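Local atomic coordinates of acetyl-CoA hydrolase/transferase family protein (Porphyromonas gingivalis, PDB entry 2NVV), a protein that probably hydrolyses acetyl-CoA or transfers CoA from an acyl-CoA to acetate, as a zinc-binding member of the acetyl-CoA hydrolase/transferase family. Residues E184-I194 against Y335-L345. Sequence-based numbering, arbitrary orientation.
Sequences ELPVYTPSDRI and YSNNPEIVRRL
L185 enters between E340, I341, N338 and the ring of Y335, and of the residues in the two segments it loses the most surface to the contact. Its two methyls part company, CD1 facing the amide of N338 and CD2 lying 3.9 Å from CE2 of Y335, while CB at the base packs on CD1 of I341 at 3.6 Å. The backbone on both sides of this side chain is held as well. L185 N donates to OE2 of E340 (2.9 Å, N-H...O angle 169°) on the syn side of the carboxylate, while NH2 of R344 forms a salt bridge to the same oxygen from the opposite face of its plane. Two donors on one oxygen, from opposite faces, probably limit the rotation of the carboxylate.

R344 has CG anti to the backbone N (chi1 176°) and bends at chi3, which brings its guanidinium to the loop carbonyls. NH1 gives hydrogen bonds to L185 O at 2.9 Å and to V187 O at 3.1 Å; both acceptors lie near the guanidinium plane, although the second is approached from above its own carbonyl plane. One face of the group lies over CE1 of Y188, with ring and guanidinium planes 26° apart.

The contact joins the loop between strands 154-160 and 199-200, in the N-terminal family region, to helix 339-345 of the C-terminal one. That helix is N-capped by N338, whose OD1 accepts from E340 N. The surroundings include the dimer interface: E340 packs on E340 of the second subunit, and E184 OE1 is hydrogen-bonded to Y188 OH of that subunit.

Farther along, L345 directs CD2 to within 3.3 Å of Y188 O, and its CD1 packs loosely beside the P190 ring. Strand 279-282 contributes Y282, which touches both L345 and P190.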
loop_
_atom_site.group_PDB
_atom_site.type_symbol
_atom_site.label_atom_id
_atom_site.label_comp_id
_atom_site.label_asym_id
_atom_site.label_seq_id
_atom_site.Cartn_x
_atom_site.Cartn_y
_atom_site.Cartn_z
ATOM N N GLU A 184 -6.079 19.168 -4.385
ATOM C CA GLU A 184 -4.778 18.628 -4.024
ATOM C C GLU A 184 -4.336 19.171 -2.667
ATOM O O GLU A 184 -4.845 20.188 -2.200
ATOM C CB GLU A 184 -3.740 18.973 -5.105
ATOM C CG GLU A 184 -3.116 20.367 -5.027
ATOM C CD GLU A 184 -4.077 21.498 -5.344
ATOM O OE1 GLU A 184 -5.136 21.247 -5.967
ATOM O OE2 GLU A 184 -3.757 22.652 -4.981
ATOM N N LEU A 185 -3.406 18.471 -2.028
ATOM C CA LEU A 185 -2.863 18.896 -0.741
ATOM C C LEU A 185 -1.581 19.642 -1.125
ATOM O O LEU A 185 -0.555 19.032 -1.376
ATOM C CB LEU A 185 -2.540 17.672 0.112
ATOM C CG LEU A 185 -3.604 16.573 0.115
ATOM C CD1 LEU A 185 -3.093 15.414 0.927
ATOM C CD2 LEU A 185 -4.915 17.098 0.673
ATOM N N PRO A 186 -1.643 20.981 -1.170
ATOM C CA PRO A 186 -0.550 21.888 -1.532
ATOM C C PRO A 186 0.791 21.899 -0.788
ATOM O O PRO A 186 1.290 22.968 -0.433
ATOM C CB PRO A 186 -1.230 23.257 -1.518
ATOM C CG PRO A 186 -2.239 23.116 -0.448
ATOM C CD PRO A 186 -2.818 21.746 -0.711
ATOM N N VAL A 187 1.386 20.736 -0.561
ATOM C CA VAL A 187 2.689 20.714 0.077
ATOM C C VAL A 187 3.668 20.143 -0.936
ATOM O O VAL A 187 3.563 18.986 -1.351
ATOM C CB VAL A 187 2.693 19.894 1.406
ATOM C CG1 VAL A 187 1.925 18.627 1.232
ATOM C CG2 VAL A 187 4.117 19.566 1.831
ATOM N N TYR A 188 4.603 20.990 -1.359
ATOM C CA TYR A 188 5.611 20.621 -2.344
ATOM C C TYR A 188 7.008 20.607 -1.720
ATOM O O TYR A 188 7.990 20.219 -2.356
ATOM C CB TYR A 188 5.545 21.611 -3.505
ATOM C CG TYR A 188 4.133 21.771 -4.029
ATOM C CD1 TYR A 188 3.590 20.847 -4.919
ATOM C CD2 TYR A 188 3.309 22.790 -3.558
ATOM C CE1 TYR A 188 2.251 20.927 -5.319
ATOM C CE2 TYR A 188 1.977 22.879 -3.949
ATOM C CZ TYR A 188 1.454 21.941 -4.826
ATOM O OH TYR A 188 0.123 22.008 -5.186
ATOM N N THR A 189 7.071 21.022 -0.461
ATOM C CA THR A 189 8.305 21.077 0.310
ATOM C C THR A 189 7.917 20.645 1.719
ATOM O O THR A 189 6.803 20.914 2.169
ATOM C CB THR A 189 8.854 22.521 0.341
ATOM O OG1 THR A 189 9.377 22.854 -0.951
ATOM C CG2 THR A 189 9.929 22.675 1.391
ATOM N N PRO A 190 8.827 19.968 2.440
ATOM C CA PRO A 190 8.436 19.555 3.786
ATOM C C PRO A 190 8.072 20.676 4.762
ATOM O O PRO A 190 7.462 20.413 5.794
ATOM C CB PRO A 190 9.621 18.702 4.252
ATOM C CG PRO A 190 10.755 19.192 3.441
ATOM C CD PRO A 190 10.154 19.437 2.092
ATOM N N SER A 191 8.399 21.922 4.429
ATOM C CA SER A 191 8.095 23.040 5.324
ATOM C C SER A 191 6.940 23.924 4.863
ATOM O O SER A 191 6.742 25.015 5.391
ATOM C CB SER A 191 9.332 23.910 5.518
ATOM O OG SER A 191 9.718 24.514 4.299
ATOM N N ASP A 192 6.174 23.455 3.887
ATOM C CA ASP A 192 5.055 24.237 3.379
ATOM C C ASP A 192 3.848 24.224 4.304
ATOM O O ASP A 192 3.440 23.169 4.795
ATOM C CB ASP A 192 4.625 23.740 1.991
ATOM C CG ASP A 192 5.621 24.091 0.907
ATOM O OD1 ASP A 192 6.573 24.851 1.187
ATOM O OD2 ASP A 192 5.439 23.609 -0.229
ATOM N N ARG A 193 3.286 25.409 4.536
ATOM C CA ARG A 193 2.101 25.565 5.366
ATOM C C ARG A 193 0.859 25.613 4.470
ATOM O O ARG A 193 0.820 26.345 3.474
ATOM C CB ARG A 193 2.181 26.856 6.182
ATOM C CG ARG A 193 3.212 26.841 7.292
ATOM C CD ARG A 193 2.852 27.877 8.341
ATOM N NE ARG A 193 3.584 27.688 9.588
ATOM C CZ ARG A 193 4.895 27.889 9.717
ATOM N NH1 ARG A 193 5.604 28.287 8.666
ATOM N NH2 ARG A 193 5.497 27.695 10.889
ATOM N N ILE A 194 -0.159 24.838 4.821
ATOM C CA ILE A 194 -1.375 24.837 4.033
ATOM C C ILE A 194 -2.623 25.036 4.888
ATOM O O ILE A 194 -3.720 25.152 4.360
ATOM C CB ILE A 194 -1.495 23.527 3.214
ATOM C CG1 ILE A 194 -1.618 22.315 4.151
ATOM C CG2 ILE A 194 -0.266 23.371 2.323
ATOM C CD1 ILE A 194 -1.701 20.994 3.420
ATOM N N TYR A 335 -1.955 14.379 7.147
ATOM C CA TYR A 335 -0.991 15.048 6.278
ATOM C C TYR A 335 0.443 14.568 6.463
ATOM O O TYR A 335 1.143 14.350 5.490
ATOM C CB TYR A 335 -1.047 16.549 6.483
ATOM C CG TYR A 335 -2.313 17.167 5.948
ATOM C CD1 TYR A 335 -3.484 17.192 6.710
ATOM C CD2 TYR A 335 -2.345 17.709 4.661
ATOM C CE1 TYR A 335 -4.652 17.743 6.201
ATOM C CE2 TYR A 335 -3.504 18.257 4.144
ATOM C CZ TYR A 335 -4.653 18.276 4.912
ATOM O OH TYR A 335 -5.791 18.834 4.380
ATOM N N SER A 336 0.879 14.398 7.705
ATOM C CA SER A 336 2.235 13.936 7.968
ATOM C C SER A 336 2.522 12.558 7.341
ATOM O O SER A 336 3.663 12.256 6.982
ATOM C CB SER A 336 2.501 13.888 9.482
ATOM O OG SER A 336 1.765 12.858 10.119
ATOM N N ASN A 337 1.485 11.739 7.201
ATOM C CA ASN A 337 1.622 10.391 6.642
ATOM C C ASN A 337 0.919 10.233 5.307
ATOM O O ASN A 337 0.698 9.120 4.856
ATOM C CB ASN A 337 1.016 9.356 7.601
ATOM C CG ASN A 337 1.722 9.302 8.933
ATOM O OD1 ASN A 337 2.189 10.319 9.450
ATOM N ND2 ASN A 337 1.790 8.112 9.506
ATOM N N ASN A 338 0.583 11.336 4.661
ATOM C CA ASN A 338 -0.152 11.252 3.410
ATOM C C ASN A 338 0.592 10.677 2.208
ATOM O O ASN A 338 1.661 11.146 1.838
ATOM C CB ASN A 338 -0.720 12.628 3.053
ATOM C CG ASN A 338 -1.861 12.542 2.059
ATOM O OD1 ASN A 338 -1.649 12.303 0.870
ATOM N ND2 ASN A 338 -3.078 12.716 2.546
ATOM N N PRO A 339 0.022 9.636 1.583
ATOM C CA PRO A 339 0.605 8.977 0.409
ATOM C C PRO A 339 0.934 9.980 -0.694
ATOM O O PRO A 339 1.995 9.925 -1.302
ATOM C CB PRO A 339 -0.491 7.997 -0.004
ATOM C CG PRO A 339 -1.093 7.595 1.329
ATOM C CD PRO A 339 -1.186 8.921 2.048
ATOM N N GLU A 340 0.013 10.900 -0.943
ATOM C CA GLU A 340 0.192 11.940 -1.961
ATOM C C GLU A 340 1.452 12.776 -1.690
ATOM O O GLU A 340 2.282 12.973 -2.579
ATOM C CB GLU A 340 -1.038 12.856 -1.985
ATOM C CG GLU A 340 -0.998 13.973 -3.017
ATOM C CD GLU A 340 -2.237 14.866 -2.988
ATOM O OE1 GLU A 340 -3.359 14.341 -2.877
ATOM O OE2 GLU A 340 -2.090 16.098 -3.093
ATOM N N ILE A 341 1.591 13.260 -0.460
ATOM C CA ILE A 341 2.746 14.072 -0.090
ATOM C C ILE A 341 4.041 13.269 -0.086
ATOM O O ILE A 341 5.065 13.715 -0.612
ATOM C CB ILE A 341 2.598 14.691 1.319
ATOM C CG1 ILE A 341 1.199 15.292 1.519
ATOM C CG2 ILE A 341 3.664 15.759 1.507
ATOM C CD1 ILE A 341 0.655 16.023 0.317
ATOM N N VAL A 342 3.988 12.093 0.530
ATOM C CA VAL A 342 5.138 11.212 0.629
ATOM C C VAL A 342 5.738 10.907 -0.746
ATOM O O VAL A 342 6.935 11.095 -0.971
ATOM C CB VAL A 342 4.748 9.890 1.336
ATOM C CG1 VAL A 342 5.910 8.925 1.352
ATOM C CG2 VAL A 342 4.314 10.176 2.761
ATOM N N ARG A 343 4.894 10.448 -1.665
ATOM C CA ARG A 343 5.343 10.115 -3.012
ATOM C C ARG A 343 5.771 11.327 -3.835
ATOM O O ARG A 343 6.733 11.258 -4.592
ATOM C CB ARG A 343 4.247 9.345 -3.748
ATOM C CG ARG A 343 4.653 8.872 -5.134
ATOM C CD ARG A 343 3.875 7.644 -5.560
ATOM N NE ARG A 343 3.878 7.506 -7.007
ATOM C CZ ARG A 343 3.365 6.477 -7.668
ATOM N NH1 ARG A 343 2.808 5.468 -7.011
ATOM N NH2 ARG A 343 3.368 6.480 -9.000
ATOM N N ARG A 344 5.059 12.440 -3.701
ATOM C CA ARG A 344 5.429 13.643 -4.439
ATOM C C ARG A 344 6.805 14.168 -4.012
ATOM O O ARG A 344 7.624 14.488 -4.873
ATOM C CB ARG A 344 4.401 14.747 -4.229
ATOM C CG ARG A 344 4.772 16.073 -4.903
ATOM C CD ARG A 344 3.721 17.139 -4.599
ATOM N NE ARG A 344 2.372 16.672 -4.918
ATOM C CZ ARG A 344 1.274 17.050 -4.269
ATOM N NH1 ARG A 344 1.361 17.904 -3.262
ATOM N NH2 ARG A 344 0.090 16.563 -4.619
ATOM N N LEU A 345 7.051 14.251 -2.700
ATOM C CA LEU A 345 8.323 14.748 -2.174
ATOM C C LEU A 345 9.455 13.750 -2.309
ATOM O O LEU A 345 10.618 14.111 -2.159
ATOM C CB LEU A 345 8.214 15.122 -0.693
ATOM C CG LEU A 345 7.132 16.070 -0.180
ATOM C CD1 LEU A 345 7.386 16.319 1.296
ATOM C CD2 LEU A 345 7.152 17.376 -0.942
#